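Local coordinates for uncharacterized protein (Parabacteroides merdae, PDB 4R7F), which is of unknown function but is built from three immunoglobulin-like beta-sandwich domains, binds magnesium and begins with a region related to type 9 secretion system plug proteins, at residues V142-S147 with V163-N168; F184-N189 with S375-Y380; E28-L33 with I391-V396; V19-E24 with G35-E40; F110-N115 with A385-L390. All coordinates share one frame; numbering follows the deposited sequence. Where two conformers were deposited one is given.

Interaction 1: residues V142-S147 with V163-N168; sequences VNISAS and VSFNIN
The carbonyl oxygen Ser145 O accepts the amide Asn166 N at 2.9 Å, and Phe165 CA also approaches Ser145 O in a weaker CA-H...O contact at 3.2 Å. Ser145 N returns a bond to Asn166 O, so this antiparallel hydrogen-bonded pair is doubly tied, as are Asn143 with Asn168 and Ser147 with Ser164 on either side of it. Between them the non-hydrogen-bonded pairs bring Ala146 closest to Phe165, where Ala146 CB sits 3.8 Å from Phe165 CB. The Phe165 ring leaves its backbone with CG between N and the carbonyl carbon (chi1 74°), and Ile144 lies beside it, Ile144 CG2 meeting Phe165 CD2 at 3.9 Å. Ile167 CG2 meets Val142 CG2 at 3.8 Å. Ile144, Ala146, Phe165 and Ile167 pack on Ile376 and Val378 of the strand 373-380.

The other face is polar. In one of two modelled conformers Asn143 OD1 receives Asn168 ND2 at 2.6 Å, a length left doubtful by the second conformer, with the donor nearly along the C=O bond and the two amides within 18° of coplanar. Asn168 OD1 is taken by Gln207, which helps fix which way this amide is turned. Ser145 OG, in the conformer given, and Ser147 OG bond to Ser147 and Ser145 of the second subunit, and Ala146 makes backbone bonds there too, making the hairpin part of the dimer interface. Such a hairpin, with one apolar face turned to a second sheet, is what an immunoglobulin-like beta-sandwich is made of.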
# COMPACT_ATOMS: atom_id res chain seq x y z
N VAL A 142 -1.71 22.02 1.58
CA VAL A 142 -0.50 21.71 0.87
C VAL A 142 -0.46 20.19 0.61
O VAL A 142 -1.12 19.41 1.28
CB VAL A 142 0.74 22.17 1.65
CG1 VAL A 142 0.66 23.65 2.00
CG2 VAL A 142 0.93 21.34 2.91
N ASN A 143 0.32 19.80 -0.39
CA ASN A 143 0.47 18.42 -0.82
C ASN A 143 1.89 18.02 -0.42
O ASN A 143 2.81 18.85 -0.48
CB ASN A 143 0.16 18.33 -2.35
CG ASN A 143 0.90 17.22 -3.08
OD1 ASN A 143 2.04 17.41 -3.50
ND2 ASN A 143 0.24 16.08 -3.29
N ILE A 144 2.09 16.78 0.02
CA ILE A 144 3.41 16.32 0.42
C ILE A 144 3.81 15.17 -0.46
O ILE A 144 3.12 14.14 -0.48
CB ILE A 144 3.40 15.87 1.89
CG1 ILE A 144 2.96 17.01 2.83
CG2 ILE A 144 4.78 15.38 2.29
CD1 ILE A 144 2.75 16.56 4.28
N SER A 145 4.91 15.32 -1.20
CA SER A 145 5.50 14.23 -1.98
C SER A 145 6.64 13.63 -1.18
O SER A 145 7.53 14.36 -0.80
CB SER A 145 6.04 14.73 -3.32
OG SER A 145 4.99 15.23 -4.13
N ALA A 146 6.61 12.31 -0.96
CA ALA A 146 7.55 11.66 -0.05
C ALA A 146 8.08 10.33 -0.58
O ALA A 146 7.51 9.75 -1.48
CB ALA A 146 6.90 11.46 1.31
N SER A 147 9.24 9.91 -0.07
CA SER A 147 9.74 8.58 -0.33
C SER A 147 10.48 8.03 0.90
O SER A 147 10.90 8.80 1.74
CB SER A 147 10.66 8.56 -1.56
OG SER A 147 11.88 9.25 -1.31
N VAL A 163 13.66 8.90 5.17
CA VAL A 163 12.50 9.61 4.63
C VAL A 163 12.91 10.92 3.98
O VAL A 163 13.71 11.68 4.52
CB VAL A 163 11.55 9.99 5.75
CG1 VAL A 163 10.34 10.72 5.20
CG2 VAL A 163 11.12 8.74 6.52
N SER A 164 12.31 11.18 2.83
CA SER A 164 12.65 12.34 2.01
C SER A 164 11.29 12.90 1.67
O SER A 164 10.38 12.14 1.33
CB SER A 164 13.38 11.91 0.73
OG SER A 164 14.60 11.18 0.95
N PHE A 165 11.11 14.22 1.78
CA PHE A 165 9.85 14.81 1.34
C PHE A 165 9.92 16.25 0.92
O PHE A 165 10.84 16.96 1.29
CB PHE A 165 8.73 14.60 2.39
CG PHE A 165 8.86 15.46 3.62
CD1 PHE A 165 9.62 15.05 4.70
CD2 PHE A 165 8.19 16.66 3.70
CE1 PHE A 165 9.71 15.84 5.85
CE2 PHE A 165 8.31 17.47 4.82
CZ PHE A 165 9.05 17.05 5.90
N ASN A 166 8.92 16.68 0.15
CA ASN A 166 8.78 18.07 -0.32
C ASN A 166 7.39 18.50 -0.03
O ASN A 166 6.46 17.72 -0.21
CB ASN A 166 9.01 18.20 -1.82
CG ASN A 166 10.34 17.62 -2.25
OD1 ASN A 166 11.36 18.29 -2.19
ND2 ASN A 166 10.33 16.34 -2.64
N ILE A 167 7.25 19.74 0.40
CA ILE A 167 5.97 20.31 0.60
C ILE A 167 5.70 21.15 -0.61
O ILE A 167 6.44 22.07 -0.89
CB ILE A 167 5.96 21.22 1.85
CG1 ILE A 167 6.30 20.38 3.08
CG2 ILE A 167 4.61 21.89 1.98
CD1 ILE A 167 6.46 21.20 4.33
N ASN A 168 4.65 20.79 -1.34
CA ASN A 168 4.19 21.50 -2.51
C ASN A 168 3.06 22.48 -2.15
O ASN A 168 1.97 22.06 -1.87
CB ASN A 168 3.73 20.47 -3.54
CG ASN A 168 4.83 19.46 -3.88
OD1 ASN A 168 5.99 19.81 -4.06
ND2 ASN A 168 4.45 18.20 -3.96

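Interaction 2: residues F184-N189 with S375-Y380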
# COMPACT_ATOMS: atom_id res chain seq x y z
N PHE A 184 6.48 17.15 12.19
CA PHE A 184 6.71 15.94 12.97
C PHE A 184 6.61 14.75 12.05
O PHE A 184 5.67 14.67 11.24
CB PHE A 184 5.69 15.79 14.09
CG PHE A 184 5.95 16.73 15.23
CD1 PHE A 184 5.66 18.05 15.11
CD2 PHE A 184 6.57 16.28 16.37
CE1 PHE A 184 5.94 18.94 16.14
CE2 PHE A 184 6.85 17.16 17.42
CZ PHE A 184 6.53 18.49 17.29
N VAL A 185 7.57 13.84 12.21
CA VAL A 185 7.60 12.59 11.46
C VAL A 185 7.58 11.40 12.42
O VAL A 185 8.40 11.29 13.32
CB VAL A 185 8.83 12.57 10.54
CG1 VAL A 185 8.90 11.28 9.78
CG2 VAL A 185 8.76 13.74 9.57
N TYR A 186 6.64 10.49 12.21
CA TYR A 186 6.47 9.38 13.12
C TYR A 186 6.63 8.09 12.38
O TYR A 186 6.02 7.91 11.33
CB TYR A 186 5.06 9.42 13.74
CG TYR A 186 4.77 10.66 14.54
CD1 TYR A 186 5.11 10.75 15.88
CD2 TYR A 186 4.12 11.74 13.98
CE1 TYR A 186 4.83 11.88 16.64
CE2 TYR A 186 3.84 12.88 14.73
CZ TYR A 186 4.20 12.94 16.07
OH TYR A 186 3.96 14.07 16.84
N GLN A 187 7.44 7.19 12.93
CA GLN A 187 7.60 5.85 12.39
C GLN A 187 6.63 4.94 13.10
O GLN A 187 6.56 4.95 14.34
CB GLN A 187 9.02 5.35 12.64
CG GLN A 187 9.36 4.00 12.04
CD GLN A 187 10.75 3.51 12.47
OE1 GLN A 187 11.13 3.68 13.61
NE2 GLN A 187 11.49 2.89 11.56
N ASP A 188 5.88 4.16 12.32
CA ASP A 188 4.93 3.16 12.86
C ASP A 188 4.12 3.70 14.06
O ASP A 188 3.95 3.02 15.07
CB ASP A 188 5.63 1.83 13.21
CG ASP A 188 6.37 1.23 12.01
OD1 ASP A 188 5.91 1.43 10.88
OD2 ASP A 188 7.44 0.59 12.19
N ASN A 189 3.64 4.94 13.92
CA ASN A 189 2.81 5.57 14.93
C ASN A 189 3.41 5.65 16.35
O ASN A 189 2.69 5.64 17.34
CB ASN A 189 1.42 4.90 14.92
CG ASN A 189 0.57 5.43 13.76
OD1 ASN A 189 0.16 6.59 13.76
ND2 ASN A 189 0.35 4.61 12.77
N SER A 375 4.48 8.80 9.04
CA SER A 375 3.49 9.87 8.89
C SER A 375 4.19 11.23 9.10
O SER A 375 4.89 11.43 10.08
CB SER A 375 2.36 9.68 9.88
OG SER A 375 1.78 8.38 9.86
N ILE A 376 3.98 12.14 8.16
CA ILE A 376 4.59 13.46 8.11
C ILE A 376 3.48 14.46 8.32
O ILE A 376 2.52 14.51 7.56
CB ILE A 376 5.23 13.69 6.75
CG1 ILE A 376 6.27 12.60 6.50
CG2 ILE A 376 5.88 15.07 6.67
CD1 ILE A 376 6.63 12.47 5.05
N TYR A 377 3.58 15.18 9.43
CA TYR A 377 2.60 16.17 9.85
C TYR A 377 3.24 17.53 9.70
O TYR A 377 4.32 17.77 10.26
CB TYR A 377 2.26 15.99 11.34
CG TYR A 377 1.42 14.78 11.69
CD1 TYR A 377 1.94 13.50 11.67
CD2 TYR A 377 0.11 14.92 12.05
CE1 TYR A 377 1.17 12.39 12.00
CE2 TYR A 377 -0.67 13.85 12.39
CZ TYR A 377 -0.13 12.58 12.37
OH TYR A 377 -0.94 11.52 12.72
N VAL A 378 2.56 18.42 9.00
CA VAL A 378 3.04 19.74 8.72
C VAL A 378 2.11 20.75 9.40
O VAL A 378 0.99 20.90 8.98
CB VAL A 378 3.06 19.99 7.20
CG1 VAL A 378 3.49 21.42 6.92
CG2 VAL A 378 3.97 18.99 6.50
N TYR A 379 2.62 21.44 10.41
CA TYR A 379 1.90 22.42 11.18
C TYR A 379 2.38 23.82 10.80
O TYR A 379 3.54 24.02 10.45
CB TYR A 379 2.16 22.21 12.67
CG TYR A 379 1.67 20.91 13.18
CD1 TYR A 379 0.38 20.77 13.65
CD2 TYR A 379 2.47 19.80 13.16
CE1 TYR A 379 -0.08 19.56 14.14
CE2 TYR A 379 2.01 18.58 13.60
CZ TYR A 379 0.75 18.46 14.11
OH TYR A 379 0.30 17.21 14.53
N TYR A 380 1.48 24.80 10.88
CA TYR A 380 1.77 26.12 10.32
C TYR A 380 1.43 27.14 11.35
O TYR A 380 0.30 27.14 11.86
CB TYR A 380 0.92 26.40 9.08
CG TYR A 380 0.91 27.83 8.56
CD1 TYR A 380 2.09 28.45 8.16
CD2 TYR A 380 -0.28 28.52 8.33
CE1 TYR A 380 2.09 29.73 7.60
CE2 TYR A 380 -0.29 29.82 7.78
CZ TYR A 380 0.91 30.42 7.43
OH TYR A 380 0.97 31.69 6.89
O HOH W 1 3.36 6.54 11.50
O HOH W 2 2.72 16.19 16.14
O HOH W 3 0.31 8.94 12.28
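Tyr186 and Tyr377 meet above two antiparallel strands, 181-187 and 373-380, of one sheet of an immunoglobulin-like sandwich. Followed outward, the first side chain begins with Tyr186 CB 4.2 Å from Ser375 O. Its first torsion (chi1 -61°) places CG opposite the carbonyl carbon and sends the ring along the sheet toward Tyr377. One edge then does the touching: Tyr186 CD2 stands 3.6 Å from Tyr377 CE1, and Tyr186 CE2 stands 3.7 Å from Tyr377 CD1. The planes are 88° apart, so the pair is an offset edge-to-face stack, with Tyr186 offering its edge and Tyr377 its face. At the tip, Tyr186 OH reaches a water at 2.6 Å, and that water donates onward to Tyr379 OH. The hydroxyl of Tyr379 is bonded more directly to Asn115 of the N-terminal domain, so the row of tyrosines leads across a domain boundary. Phe184 joins the row by setting CD1 4.0 Å from Tyr379 CE2, the two side chains crossing at about a right angle.

The backbones beneath are firmly paired. Phe184 with Tyr377 and Tyr186 with Ser375 are both hydrogen-bonded pairs, while Val185 and Ile376 form the non-hydrogen-bonded pair between them and turn their side chains to the opposite face. There Val185 packs on Leu216 and Ile376 on Phe165, in the interior of the sandwich. Where the first strand ends, a water adds a link: it donates to Tyr186 O, which also accepts Ser375 N, it bonds Ser375 OG, a hydroxyl also hydrogen-bonded to Thr395, and it accepts from Asn189 N at 2.9 Å.

Interaction 3: residues E28-L33 with I391-V396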
# COMPACT_ATOMS: atom_id res chain seq x y z
N GLU A 28 -5.05 5.88 10.00
CA GLU A 28 -4.26 6.79 10.75
C GLU A 28 -5.16 7.67 11.59
O GLU A 28 -6.31 7.95 11.21
CB GLU A 28 -3.42 7.63 9.81
CG GLU A 28 -2.59 6.81 8.84
CD GLU A 28 -1.48 5.99 9.48
OE1 GLU A 28 -0.97 6.37 10.55
OE2 GLU A 28 -1.12 4.98 8.87
N PRO A 29 -4.65 8.15 12.72
CA PRO A 29 -5.46 8.97 13.62
C PRO A 29 -5.54 10.43 13.18
O PRO A 29 -5.12 11.32 13.90
CB PRO A 29 -4.70 8.84 14.95
CG PRO A 29 -3.25 8.73 14.52
CD PRO A 29 -3.26 8.00 13.21
N TYR A 30 -6.01 10.65 11.96
CA TYR A 30 -6.35 11.97 11.49
C TYR A 30 -7.50 11.96 10.51
O TYR A 30 -7.73 10.98 9.76
CB TYR A 30 -5.14 12.72 10.88
CG TYR A 30 -4.34 11.97 9.85
CD1 TYR A 30 -4.73 11.95 8.51
CD2 TYR A 30 -3.16 11.31 10.19
CE1 TYR A 30 -3.98 11.26 7.54
CE2 TYR A 30 -2.41 10.61 9.24
CZ TYR A 30 -2.82 10.58 7.91
OH TYR A 30 -2.05 9.91 6.97
N ILE A 31 -8.22 13.09 10.52
CA ILE A 31 -9.27 13.38 9.56
C ILE A 31 -9.19 14.82 9.05
O ILE A 31 -8.51 15.67 9.64
CB ILE A 31 -10.65 13.13 10.18
CG1 ILE A 31 -10.86 13.98 11.43
CG2 ILE A 31 -10.76 11.66 10.57
CD1 ILE A 31 -12.28 13.92 11.98
N ALA A 32 -9.87 15.09 7.94
CA ALA A 32 -9.91 16.44 7.37
C ALA A 32 -10.99 17.24 8.03
O ALA A 32 -12.05 16.70 8.33
CB ALA A 32 -10.17 16.38 5.88
N LEU A 33 -10.71 18.53 8.26
CA LEU A 33 -11.64 19.46 8.92
C LEU A 33 -13.01 19.57 8.21
O LEU A 33 -14.06 19.45 8.85
CB LEU A 33 -10.98 20.84 8.97
CG LEU A 33 -11.76 21.99 9.58
CD1 LEU A 33 -12.03 21.74 11.05
CD2 LEU A 33 -10.97 23.26 9.38
N ILE A 391 -1.74 21.84 8.30
CA ILE A 391 -2.03 22.20 6.92
C ILE A 391 -1.71 21.09 5.92
O ILE A 391 -2.04 21.17 4.74
CB ILE A 391 -1.34 23.52 6.51
CG1 ILE A 391 0.18 23.45 6.58
CG2 ILE A 391 -1.88 24.68 7.33
CD1 ILE A 391 0.86 24.56 5.79
N GLY A 392 -1.06 20.05 6.40
CA GLY A 392 -0.79 18.90 5.58
C GLY A 392 -0.36 17.70 6.40
O GLY A 392 0.31 17.84 7.44
N VAL A 393 -0.73 16.52 5.91
CA VAL A 393 -0.34 15.31 6.55
C VAL A 393 -0.34 14.22 5.52
O VAL A 393 -1.16 14.24 4.62
CB VAL A 393 -1.27 15.00 7.75
CG1 VAL A 393 -2.69 14.82 7.29
CG2 VAL A 393 -0.80 13.75 8.47
N THR A 394 0.59 13.29 5.61
CA THR A 394 0.62 12.15 4.70
C THR A 394 1.31 10.97 5.39
O THR A 394 2.11 11.17 6.29
CB THR A 394 1.34 12.48 3.39
OG1 THR A 394 1.06 11.46 2.44
CG2 THR A 394 2.86 12.54 3.54
N THR A 395 0.97 9.76 5.00
CA THR A 395 1.63 8.57 5.52
C THR A 395 2.20 7.82 4.30
O THR A 395 1.48 7.58 3.36
CB THR A 395 0.66 7.70 6.35
OG1 THR A 395 0.27 8.39 7.55
CG2 THR A 395 1.34 6.43 6.74
N VAL A 396 3.49 7.51 4.31
CA VAL A 396 4.16 6.84 3.20
C VAL A 396 4.73 5.50 3.68
O VAL A 396 5.19 5.38 4.80
CB VAL A 396 5.23 7.78 2.58
CG1 VAL A 396 6.20 8.31 3.63
CG2 VAL A 396 5.99 7.10 1.46
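Tyr30 lays its ring on Val393 where two immunoglobulin-like domains meet, the first strand belonging to the N-terminal sandwich and the second, 389-397, to an edge of the three-stranded sheet of the next. This is a side-chain contact and not a sheet pairing: the two strand axes stay 9.3 Å apart and no backbone bond links them.

The tight part is at the ring. Val393 CG2 stands over one face, 3.7 Å from the ring centroid of Tyr30 and 16° off the ring normal, a CH-pi contact, and Val393 CG1 meets the ring at Tyr30 CD1, 3.7 Å away. Tyr30 folds the ring over its own backbone (chi1 50°), toward strand 389-397. Its hydroxyl extends past the valine to Thr395 OG1, in a hydrogen bond where either hydroxyl may be the donor. Thr395 OG1 also bonds Ser375. A leucine in place of Tyr30 would probably leave Thr395 OG1 without this cross-domain partner and Val393 without a flat surface to lie on.

The looser part is at Glu28, which packs against Thr395 from the opposite direction, Glu28 CG lying 3.5 Å from Thr395 OG1. Its carboxylate looks to other partners: OE1 bonds Asn189, whereas Arg273 and Arg397 offer OE2 only long, weak ion pairs. Glu373 brings a like charge close to OE2, which might raise the proton affinity of the pair, though the nearby arginines would offset this. The hydroxyl bond is the shortest link across, Tyr30 OH to Thr395 OG1 at 2.8 Å, with OG1 at the ring edge and in its plane.

Interaction 4: residues V19-E24 with G35-E40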
# COMPACT_ATOMS: atom_id res chain seq x y z
N VAL A 19 -8.16 4.28 18.75
CA VAL A 19 -8.39 5.50 18.01
C VAL A 19 -8.10 5.25 16.52
O VAL A 19 -6.97 4.97 16.13
CB VAL A 19 -7.47 6.60 18.56
CG1 VAL A 19 -7.72 7.91 17.82
CG2 VAL A 19 -7.68 6.73 20.06
N LYS A 20 -9.15 5.34 15.72
CA LYS A 20 -9.07 4.99 14.31
C LYS A 20 -10.11 5.80 13.55
O LYS A 20 -10.91 6.51 14.15
CB LYS A 20 -9.27 3.49 14.11
CG LYS A 20 -10.47 2.92 14.85
CD LYS A 20 -11.63 2.61 13.91
CE LYS A 20 -11.59 1.18 13.39
NZ LYS A 20 -12.71 0.97 12.45
N VAL A 21 -10.07 5.74 12.22
CA VAL A 21 -11.07 6.43 11.44
C VAL A 21 -12.28 5.51 11.38
O VAL A 21 -12.15 4.35 11.01
CB VAL A 21 -10.58 6.78 10.04
CG1 VAL A 21 -11.74 7.31 9.20
CG2 VAL A 21 -9.48 7.81 10.12
N ALA A 22 -13.44 6.04 11.78
CA ALA A 22 -14.68 5.27 11.83
C ALA A 22 -14.89 4.61 10.47
O ALA A 22 -14.74 5.24 9.42
CB ALA A 22 -15.86 6.16 12.18
N GLY A 23 -15.18 3.31 10.51
CA GLY A 23 -15.38 2.54 9.27
C GLY A 23 -14.16 1.93 8.58
O GLY A 23 -14.33 1.17 7.66
N GLU A 24 -12.94 2.26 9.01
CA GLU A 24 -11.73 1.79 8.33
C GLU A 24 -11.08 0.62 9.09
O GLU A 24 -11.02 0.61 10.31
CB GLU A 24 -10.70 2.93 8.14
CG GLU A 24 -11.01 3.98 7.08
CD GLU A 24 -11.34 3.38 5.70
OE1 GLU A 24 -10.49 2.64 5.12
OE2 GLU A 24 -12.45 3.65 5.20
N GLY A 35 -14.28 17.41 6.06
CA GLY A 35 -14.60 16.13 5.41
C GLY A 35 -15.77 15.35 5.97
O GLY A 35 -16.44 15.80 6.90
N GLU A 36 -16.03 14.20 5.36
CA GLU A 36 -17.17 13.33 5.74
C GLU A 36 -16.75 12.26 6.76
O GLU A 36 -17.60 11.53 7.27
CB GLU A 36 -17.80 12.65 4.49
CG GLU A 36 -18.27 13.58 3.36
CD GLU A 36 -19.46 14.47 3.74
OE1 GLU A 36 -19.28 15.42 4.55
OE2 GLU A 36 -20.57 14.24 3.23
N GLU A 37 -15.46 12.17 7.06
CA GLU A 37 -14.95 11.12 7.94
C GLU A 37 -15.00 11.49 9.42
O GLU A 37 -14.98 12.67 9.79
CB GLU A 37 -13.53 10.74 7.54
CG GLU A 37 -13.48 10.12 6.15
CD GLU A 37 -12.17 9.39 5.85
OE1 GLU A 37 -11.07 9.90 6.21
OE2 GLU A 37 -12.25 8.28 5.26
N GLN A 38 -15.10 10.48 10.26
CA GLN A 38 -15.03 10.72 11.70
C GLN A 38 -13.96 9.89 12.37
O GLN A 38 -13.67 8.75 11.96
CB GLN A 38 -16.35 10.35 12.34
CG GLN A 38 -17.54 11.15 11.83
CD GLN A 38 -18.86 10.49 12.24
OE1 GLN A 38 -19.20 9.41 11.74
NE2 GLN A 38 -19.57 11.11 13.19
N ILE A 39 -13.43 10.42 13.46
CA ILE A 39 -12.61 9.61 14.36
C ILE A 39 -13.50 8.80 15.28
O ILE A 39 -14.49 9.31 15.81
CB ILE A 39 -11.69 10.48 15.23
CG1 ILE A 39 -10.58 11.05 14.36
CG2 ILE A 39 -11.06 9.64 16.32
CD1 ILE A 39 -9.50 10.05 13.97
N GLU A 40 -13.12 7.53 15.47
CA GLU A 40 -13.79 6.65 16.38
C GLU A 40 -12.86 6.37 17.56
O GLU A 40 -11.74 5.89 17.38
CB GLU A 40 -14.14 5.34 15.70
CG GLU A 40 -14.77 4.29 16.63
CD GLU A 40 -15.17 3.00 15.91
OE1 GLU A 40 -14.97 2.93 14.69
OE2 GLU A 40 -15.68 2.05 16.54
O HOH W 4 -15.32 1.60 12.61
O HOH W 5 -15.41 7.89 9.05
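With CG anti to its backbone nitrogen (chi1 176°) and an extended chain, Glu40 runs out beside Lys20, which starts from the opposite strand with CG tucked back over its own main chain (chi1 48°) and bends twice further along. The two lie side by side, pointing the same way, and Glu40 OE1 rests 3.4 Å from Lys20 CD. In the modelled conformer, one of two, the ammonium makes only a long salt bridge to this carboxylate, Lys20 NZ lying 3.7 Å from Glu40 OE1. There Lys20 NZ is hydrogen-bonded to Glu24 O at 2.8 Å and to a water that also joins Gly23 N and Glu40 OE1. Glu40 OE2 is bonded to Asn42.

Under these side chains Lys20 and Glu40 form an antiparallel hydrogen-bonded pair. A further hydrogen bond, Ala22 N to Gln38 O at 2.7 Å, falls already within the type II beta turn of Val21 to Glu24. Gly23 takes its third place, at backbone angles that call for glycine. Val19 CG1 and Ile39 CG2, 4.0 Å apart, lie on the other side of the sheet. From there Val19 packs on Ala133 and Ile39 on Phe135 of strand 129-138, Val21 and Ile39 both touch Ile31 of strand 30-32, and on the Glu40 side Ala22 reaches Leu102 of strand 96-103.

Interaction 5: residues F110-N115 with A385-L390; sequences FKVSGN and ARYDRL
Val112 and Tyr387 approach from opposite directions, Val112 CG1 coming 3.2 Å from Tyr387 OH and 3.7 Å from Tyr387 CZ. Beside them Ser113 OG accepts the amide of Leu390 in a hydrogen bond, Leu390 N lying 3.0 Å from Ser113 OG. Ser113 O lies 3.7 Å from Tyr387 CE2, at the edge of the ring and near its plane.

Two waters extend this shell, one between Ser113 N and Tyr387 OH, the other between Asn115 N and Asp388 O. The contact thus joins the starts of two strands from adjoining immunoglobulin-like sandwiches, 114-122 and 389-397. Replacing Tyr387 by an alanine is likely to open a gap beside Val112 and to leave the water on Ser113 N without the hydroxyl it now bridges to.

Further out, Glu139 OE2 receives Ser113 OG and forms a salt bridge with Arg389 NE, so one carboxylate positions a residue from each side. Gly114 adopts backbone angles that favour glycine, and a CB there would press on Asp388 O. Asp388 itself is held by a salt bridge to Lys182 and by the amide of Ala62.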
# COMPACT_ATOMS: atom_id res chain seq x y z
N PHE A 110 -15.74 20.64 15.20
CA PHE A 110 -14.50 21.38 15.37
C PHE A 110 -14.49 22.59 14.46
O PHE A 110 -14.97 22.53 13.34
CB PHE A 110 -13.30 20.50 15.05
CG PHE A 110 -13.28 19.20 15.81
CD1 PHE A 110 -13.07 19.20 17.16
CD2 PHE A 110 -13.49 18.00 15.17
CE1 PHE A 110 -13.08 18.02 17.87
CE2 PHE A 110 -13.46 16.82 15.86
CZ PHE A 110 -13.27 16.83 17.22
N LYS A 111 -13.91 23.68 14.94
CA LYS A 111 -13.84 24.90 14.19
C LYS A 111 -12.49 25.13 13.56
O LYS A 111 -12.39 25.96 12.68
CB LYS A 111 -14.15 26.08 15.09
CG LYS A 111 -15.60 26.16 15.51
CD LYS A 111 -15.79 27.30 16.48
CE LYS A 111 -17.27 27.46 16.78
NZ LYS A 111 -17.45 28.41 17.90
N VAL A 112 -11.43 24.46 14.04
CA VAL A 112 -10.07 24.72 13.53
C VAL A 112 -9.32 23.41 13.39
O VAL A 112 -9.69 22.39 13.96
CB VAL A 112 -9.23 25.66 14.44
CG1 VAL A 112 -9.80 27.09 14.47
CG2 VAL A 112 -9.12 25.08 15.85
N SER A 113 -8.24 23.46 12.63
CA SER A 113 -7.42 22.30 12.47
C SER A 113 -6.50 22.16 13.67
O SER A 113 -6.46 23.02 14.54
CB SER A 113 -6.62 22.43 11.18
OG SER A 113 -5.63 23.42 11.31
N GLY A 114 -5.73 21.09 13.69
CA GLY A 114 -4.68 20.93 14.70
C GLY A 114 -4.79 19.62 15.44
O GLY A 114 -5.51 18.68 15.01
N ASN A 115 -4.09 19.56 16.57
CA ASN A 115 -4.04 18.38 17.40
C ASN A 115 -5.14 18.43 18.48
O ASN A 115 -5.28 19.45 19.16
CB ASN A 115 -2.67 18.29 18.03
CG ASN A 115 -1.60 17.87 17.04
OD1 ASN A 115 -1.89 17.31 15.99
ND2 ASN A 115 -0.34 18.18 17.37
N ALA A 385 -0.07 34.42 14.99
CA ALA A 385 -1.17 33.42 15.03
C ALA A 385 -1.21 32.83 16.41
O ALA A 385 -0.18 32.76 17.09
CB ALA A 385 -0.97 32.33 13.98
N ARG A 386 -2.39 32.40 16.86
CA ARG A 386 -2.54 32.01 18.26
C ARG A 386 -2.35 30.51 18.49
O ARG A 386 -2.35 30.05 19.64
CB ARG A 386 -3.91 32.47 18.77
CG ARG A 386 -4.13 33.97 18.71
CD ARG A 386 -5.57 34.39 19.02
NE ARG A 386 -6.26 33.60 20.07
CZ ARG A 386 -5.95 33.63 21.36
NH1 ARG A 386 -4.94 34.36 21.79
NH2 ARG A 386 -6.65 32.93 22.25
N TYR A 387 -2.21 29.75 17.41
CA TYR A 387 -2.21 28.28 17.47
C TYR A 387 -1.62 27.65 16.21
O TYR A 387 -1.48 28.31 15.17
CB TYR A 387 -3.61 27.72 17.73
CG TYR A 387 -4.52 27.76 16.53
CD1 TYR A 387 -5.07 28.97 16.09
CD2 TYR A 387 -4.79 26.60 15.80
CE1 TYR A 387 -5.88 29.02 14.94
CE2 TYR A 387 -5.61 26.64 14.66
CZ TYR A 387 -6.16 27.85 14.25
OH TYR A 387 -6.98 27.89 13.14
N ASP A 388 -1.23 26.38 16.34
CA ASP A 388 -0.64 25.62 15.26
C ASP A 388 -1.74 24.95 14.44
O ASP A 388 -2.42 24.02 14.93
CB ASP A 388 0.27 24.53 15.80
CG ASP A 388 1.58 25.06 16.35
OD1 ASP A 388 2.08 26.09 15.88
OD2 ASP A 388 2.15 24.41 17.26
N ARG A 389 -1.89 25.39 13.20
CA ARG A 389 -2.73 24.71 12.21
C ARG A 389 -2.00 23.55 11.61
O ARG A 389 -0.77 23.60 11.43
CB ARG A 389 -3.13 25.67 11.10
CG ARG A 389 -4.05 26.78 11.57
CD ARG A 389 -4.05 27.95 10.61
NE ARG A 389 -4.69 27.60 9.35
CZ ARG A 389 -4.68 28.39 8.27
NH1 ARG A 389 -4.02 29.53 8.30
NH2 ARG A 389 -5.31 28.04 7.16
N LEU A 390 -2.76 22.51 11.30
CA LEU A 390 -2.24 21.37 10.63
C LEU A 390 -2.68 21.49 9.17
O LEU A 390 -3.84 21.26 8.85
CB LEU A 390 -2.80 20.11 11.31
CG LEU A 390 -2.45 18.77 10.68
CD1 LEU A 390 -0.96 18.64 10.58
CD2 LEU A 390 -3.02 17.58 11.45
O HOH W 6 -7.88 26.09 11.25
O HOH W 7 -1.91 21.85 16.44

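Overall arrangement
From the N terminus, interaction 4 closes first, a short loop within the N-terminal sandwich. Before it closes, residues 28-33 have already opened interaction 3, so the two cross; Ile31 packs directly on Ile39. Residues 110-115 then open interaction 5. Inside its long loop lie interaction 1, a local hairpin of the second sandwich, and next in series interaction 2, which brings strand 373-380 back beside 181-187. Interaction 1 packs against interaction 2 across that sandwich. Interaction 5 closes at 385-390 and interaction 3 immediately after, enclosing all but interaction 4. Strand 389-397 serves both closures, tying the second domain to the first.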